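Side-chain contacts in putative dihydrodipicolinate synthase family protein (Coccidioides immitis, PDB 3QFE), which belongs to the dihydrodipicolinate synthetase family of TIM-barrel proteins, though its own function is not established: residues G13-A18 against S197-Q202; R63-Q68 against R287-Y292. One frame throughout, in Å; residues are numbered along the deposited sequence.

Interaction 1. Residues G13-A18 against S197-Q202; sequences GIWCPA and SVFGGQ
W15 on strand 13-17 and F199 on strand 197-200 lie on strands that are not neighbours: their CA atoms are 9.2 Å apart, no backbone hydrogen bond joins the two segments, and both side chains leave the backbone toward the other segment. The close contacts across the segments are all between the two rings. They form a slanted edge-to-face pair, with the edge of F199 directed at the five-membered ring of W15; the planes stand at 74° and the centroids are 4.9 Å apart. The leading atom of the phenyl ring is CE1 of F199, which comes to 3.5 Å from NE1 of W15 and 3.6 Å from CD1 of W15, while CZ of F199 follows at 3.9 Å from NE1 of W15. This is the interior of a TIM barrel, where strand 216-218 closes the barrel between the first and seventh strands; its I218 touches both aromatic side chains. The neighbouring residue I14 points to the other side of strand 13-17, onto V229 and Y233 of helix 226-237. With chi1 at -66°, W15 carries its indole beside its own backbone N, and G13 O lies at the indole edge, in the ring plane. The N-H at NE1 of W15 is spent on Q11 O, just ahead of the strand, which pins the indole's rotation while F199 packs against it.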
# COMPACT_ATOMS: atom_id res chain seq x y z
N GLY A 13 -10.00 6.41 1.87
CA GLY A 13 -9.16 7.40 1.22
C GLY A 13 -8.13 6.73 0.36
O GLY A 13 -8.30 5.56 0.01
N ILE A 14 -7.06 7.45 0.03
CA ILE A 14 -6.00 6.98 -0.83
C ILE A 14 -4.75 6.73 -0.01
O ILE A 14 -4.23 7.65 0.64
CB ILE A 14 -5.65 8.01 -1.92
CG1 ILE A 14 -6.83 8.25 -2.83
CG2 ILE A 14 -4.51 7.50 -2.80
CD1 ILE A 14 -7.24 7.00 -3.65
N TRP A 15 -4.27 5.49 -0.08
CA TRP A 15 -3.11 5.06 0.66
C TRP A 15 -2.00 4.69 -0.31
O TRP A 15 -2.27 4.16 -1.38
CB TRP A 15 -3.45 3.82 1.50
CG TRP A 15 -4.43 4.11 2.59
CD1 TRP A 15 -5.75 4.49 2.45
CD2 TRP A 15 -4.18 4.04 4.00
NE1 TRP A 15 -6.32 4.66 3.69
CE2 TRP A 15 -5.39 4.38 4.66
CE3 TRP A 15 -3.07 3.69 4.78
CZ2 TRP A 15 -5.50 4.42 6.04
CZ3 TRP A 15 -3.18 3.72 6.15
CH2 TRP A 15 -4.39 4.08 6.77
N CYS A 16 -0.75 4.96 0.07
CA CYS A 16 0.39 4.59 -0.76
C CYS A 16 1.27 3.51 -0.11
O CYS A 16 1.73 3.69 1.03
CB CYS A 16 1.26 5.79 -1.12
SG CYS A 16 2.77 5.28 -2.02
N PRO A 17 1.53 2.40 -0.84
CA PRO A 17 2.48 1.39 -0.39
C PRO A 17 3.90 1.79 -0.86
O PRO A 17 4.28 1.53 -2.02
CB PRO A 17 1.98 0.11 -1.06
CG PRO A 17 1.37 0.60 -2.36
CD PRO A 17 0.89 2.02 -2.12
N ALA A 18 4.64 2.41 0.06
CA ALA A 18 5.89 3.10 -0.26
C ALA A 18 7.00 2.14 -0.71
O ALA A 18 7.14 1.04 -0.18
CB ALA A 18 6.35 3.91 0.93
N SER A 197 -13.24 -1.69 6.72
CA SER A 197 -12.89 -0.90 5.54
C SER A 197 -12.42 -1.82 4.42
O SER A 197 -11.46 -2.58 4.60
CB SER A 197 -11.76 0.10 5.86
OG SER A 197 -12.16 1.10 6.77
N VAL A 198 -13.06 -1.75 3.27
CA VAL A 198 -12.60 -2.50 2.11
C VAL A 198 -11.67 -1.63 1.26
O VAL A 198 -12.00 -0.49 0.92
CB VAL A 198 -13.78 -2.98 1.24
CG1 VAL A 198 -13.26 -3.90 0.13
CG2 VAL A 198 -14.84 -3.72 2.08
N PHE A 199 -10.52 -2.16 0.88
CA PHE A 199 -9.62 -1.41 0.01
C PHE A 199 -9.41 -2.19 -1.26
O PHE A 199 -9.18 -3.39 -1.22
CB PHE A 199 -8.26 -1.18 0.67
CG PHE A 199 -8.31 -0.29 1.87
CD1 PHE A 199 -8.28 1.10 1.74
CD2 PHE A 199 -8.33 -0.84 3.14
CE1 PHE A 199 -8.31 1.94 2.88
CE2 PHE A 199 -8.35 -0.01 4.28
CZ PHE A 199 -8.34 1.38 4.14
N GLY A 200 -9.52 -1.51 -2.39
CA GLY A 200 -9.10 -2.07 -3.67
C GLY A 200 -7.62 -1.81 -3.76
O GLY A 200 -7.12 -0.94 -3.07
N GLY A 201 -6.92 -2.57 -4.58
CA GLY A 201 -5.48 -2.39 -4.76
C GLY A 201 -5.17 -1.72 -6.08
O GLY A 201 -4.03 -1.44 -6.39
N GLN A 202 -6.21 -1.45 -6.86
CA GLN A 202 -6.04 -0.94 -8.21
C GLN A 202 -6.63 0.46 -8.32
O GLN A 202 -7.79 0.67 -7.97
CB GLN A 202 -6.68 -1.89 -9.24

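Interaction 2. Residues R63-Q68 against R287-Y292; sequences REERAQ and RPRKPY
E65, near the start of helix 63-77, and R289, in the loop between helices 282-285 and 297-317, reach for one another from opposite directions across a 12.9 Å separation of their CA atoms. The contact joins an outer helix of the TIM barrel to the loop before the C-terminal helix, beside the short strand 28-29.

The charged contact is a two-pronged salt bridge made end-on: NH1 of R289 binds OE1 of E65 at 2.7 Å, and NH2 of R289 binds OE2 of E65 at 2.8 Å. Both bonds are nearly straight, neither falling below 166° at the hydrogen, and both use the syn side of the carboxylate. The oxygens sit close to the guanidinium plane, but the carboxylate is twisted by 30° against it, so the nitrogens lie somewhat out of the carboxylate plane. Length comes from extended chains on both sides; in E65 the chain beyond CG runs straight out (chi2 169°), and R289 is stretched from CG to NE.

Further hydrogen bonds hold each group in place. OE1 of E65 also accepts from T62 N just before the helix, NH1 of R289 also gives to L60 O, and NE of R289 makes a second salt bridge with D27. The backbone of R289 is steadied too: its N bonds to E57, and R289 O accepts from Y292 N at 3.0 Å across a type VI turn containing the cis peptide before P291.

Apolar neighbours include L29, touched by E65, and L61, touched by R289.

With NE, NH1 and NH2 all engaged and two carboxylates close by, the buried guanidinium is probably held firmly in its charged form, tying the late loop to the first turn of helix 63-77.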
# COMPACT_ATOMS: atom_id res chain seq x y z
N ARG A 63 14.31 -8.90 9.75
CA ARG A 63 13.36 -8.47 10.77
C ARG A 63 13.70 -7.07 11.30
O ARG A 63 12.82 -6.22 11.47
CB ARG A 63 13.35 -9.48 11.92
CG ARG A 63 12.70 -8.96 13.18
CD ARG A 63 13.13 -9.74 14.39
NE ARG A 63 12.30 -9.37 15.52
CZ ARG A 63 12.58 -9.61 16.80
NH1 ARG A 63 13.69 -10.25 17.17
NH2 ARG A 63 11.72 -9.21 17.73
N GLU A 64 14.97 -6.83 11.58
CA GLU A 64 15.42 -5.54 12.07
C GLU A 64 15.19 -4.40 11.05
O GLU A 64 14.79 -3.29 11.41
CB GLU A 64 16.89 -5.66 12.45
CG GLU A 64 17.48 -4.42 13.00
CD GLU A 64 18.74 -4.67 13.81
OE1 GLU A 64 19.02 -5.86 14.18
OE2 GLU A 64 19.45 -3.67 14.09
N GLU A 65 15.41 -4.68 9.77
CA GLU A 65 15.17 -3.67 8.75
C GLU A 65 13.70 -3.30 8.69
O GLU A 65 13.35 -2.12 8.58
CB GLU A 65 15.71 -4.12 7.39
CG GLU A 65 17.25 -4.11 7.36
CD GLU A 65 17.85 -4.80 6.13
OE1 GLU A 65 17.14 -5.58 5.47
OE2 GLU A 65 19.03 -4.56 5.83
N ARG A 66 12.84 -4.32 8.78
CA ARG A 66 11.41 -4.09 8.83
C ARG A 66 11.03 -3.08 9.89
O ARG A 66 10.26 -2.17 9.62
CB ARG A 66 10.65 -5.39 9.10
CG ARG A 66 10.47 -6.27 7.87
CD ARG A 66 9.96 -7.63 8.33
NE ARG A 66 9.57 -8.48 7.23
CZ ARG A 66 8.37 -8.45 6.65
NH1 ARG A 66 7.45 -7.58 7.07
NH2 ARG A 66 8.10 -9.30 5.65
N ALA A 67 11.54 -3.27 11.10
CA ALA A 67 11.24 -2.40 12.25
C ALA A 67 11.79 -0.98 12.06
O ALA A 67 11.18 -0.02 12.50
CB ALA A 67 11.81 -3.01 13.58
N GLN A 68 12.97 -0.87 11.46
CA GLN A 68 13.58 0.44 11.23
C GLN A 68 12.74 1.23 10.23
O GLN A 68 12.58 2.43 10.37
CB GLN A 68 15.03 0.32 10.72
CG GLN A 68 15.94 -0.09 11.83
CD GLN A 68 17.31 -0.59 11.36
OE1 GLN A 68 17.52 -0.89 10.18
NE2 GLN A 68 18.24 -0.67 12.31
N ARG A 287 17.18 0.93 -7.18
CA ARG A 287 17.37 -0.42 -7.69
C ARG A 287 16.67 -1.44 -6.80
O ARG A 287 16.56 -1.26 -5.60
CB ARG A 287 18.86 -0.75 -7.75
CG ARG A 287 19.58 -0.04 -8.88
CD ARG A 287 21.08 -0.26 -8.77
NE ARG A 287 21.77 0.81 -9.50
CZ ARG A 287 22.99 0.72 -10.01
NH1 ARG A 287 23.70 -0.40 -9.88
NH2 ARG A 287 23.51 1.76 -10.65
N PRO A 288 16.13 -2.51 -7.41
CA PRO A 288 15.70 -3.65 -6.62
C PRO A 288 16.87 -4.19 -5.80
O PRO A 288 18.02 -4.05 -6.20
CB PRO A 288 15.29 -4.68 -7.68
CG PRO A 288 15.56 -4.06 -9.03
CD PRO A 288 15.76 -2.61 -8.83
N ARG A 289 16.58 -4.79 -4.65
CA ARG A 289 17.66 -5.32 -3.82
C ARG A 289 18.36 -6.48 -4.53
O ARG A 289 17.71 -7.28 -5.19
CB ARG A 289 17.13 -5.75 -2.44
CG ARG A 289 18.10 -5.43 -1.37
CD ARG A 289 17.83 -6.10 -0.02
NE ARG A 289 18.73 -5.52 0.97
CZ ARG A 289 18.51 -5.49 2.28
NH1 ARG A 289 17.44 -6.06 2.81
NH2 ARG A 289 19.38 -4.90 3.07
N LYS A 290 19.68 -6.52 -4.40
CA LYS A 290 20.50 -7.66 -4.80
C LYS A 290 19.86 -8.99 -4.44
O LYS A 290 19.35 -9.14 -3.34
CB LYS A 290 21.85 -7.58 -4.07
CG LYS A 290 23.00 -7.37 -4.97
CD LYS A 290 24.21 -6.77 -4.25
CE LYS A 290 24.61 -7.52 -3.01
NZ LYS A 290 26.10 -7.57 -2.93
N PRO A 291 19.93 -9.98 -5.35
CA PRO A 291 20.59 -9.99 -6.64
C PRO A 291 19.70 -9.59 -7.81
O PRO A 291 20.07 -9.81 -8.94
CB PRO A 291 20.99 -11.45 -6.80
CG PRO A 291 19.83 -12.18 -6.18
CD PRO A 291 19.36 -11.31 -5.03
N TYR A 292 18.54 -9.01 -7.56
CA TYR A 292 17.62 -8.66 -8.64
C TYR A 292 18.09 -7.50 -9.52
O TYR A 292 18.78 -6.59 -9.06
CB TYR A 292 16.19 -8.48 -8.07
CG TYR A 292 15.78 -9.73 -7.34
CD1 TYR A 292 15.53 -10.92 -8.05
CD2 TYR A 292 15.72 -9.77 -5.95
CE1 TYR A 292 15.19 -12.10 -7.38
CE2 TYR A 292 15.38 -10.92 -5.28
CZ TYR A 292 15.12 -12.09 -6.00
OH TYR A 292 14.80 -13.24 -5.32

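In the fold
Both interactions belong to one barrel and interleave along the chain: 13-18, 63-68, 197-202, then 287-292. Interaction 1 joins the first and seventh strands of the parallel sheet across the interior, its centre about 6 Å from the centre of the chain. The centre of interaction 2 lies about 17 Å from the centre of the chain, where helix 63-77, which follows strand 48-51, meets the loop before the C-terminal helix 297-317. Interactions 1 and 2 do not touch: their centres are about 22 Å apart and their nearest atoms about 11 Å apart. Interaction 1 lies within the barrel and interaction 2 among the surrounding helices and loops, partly buried; each joins the N-terminal quarter of the chain to a segment some 180 or more residues later.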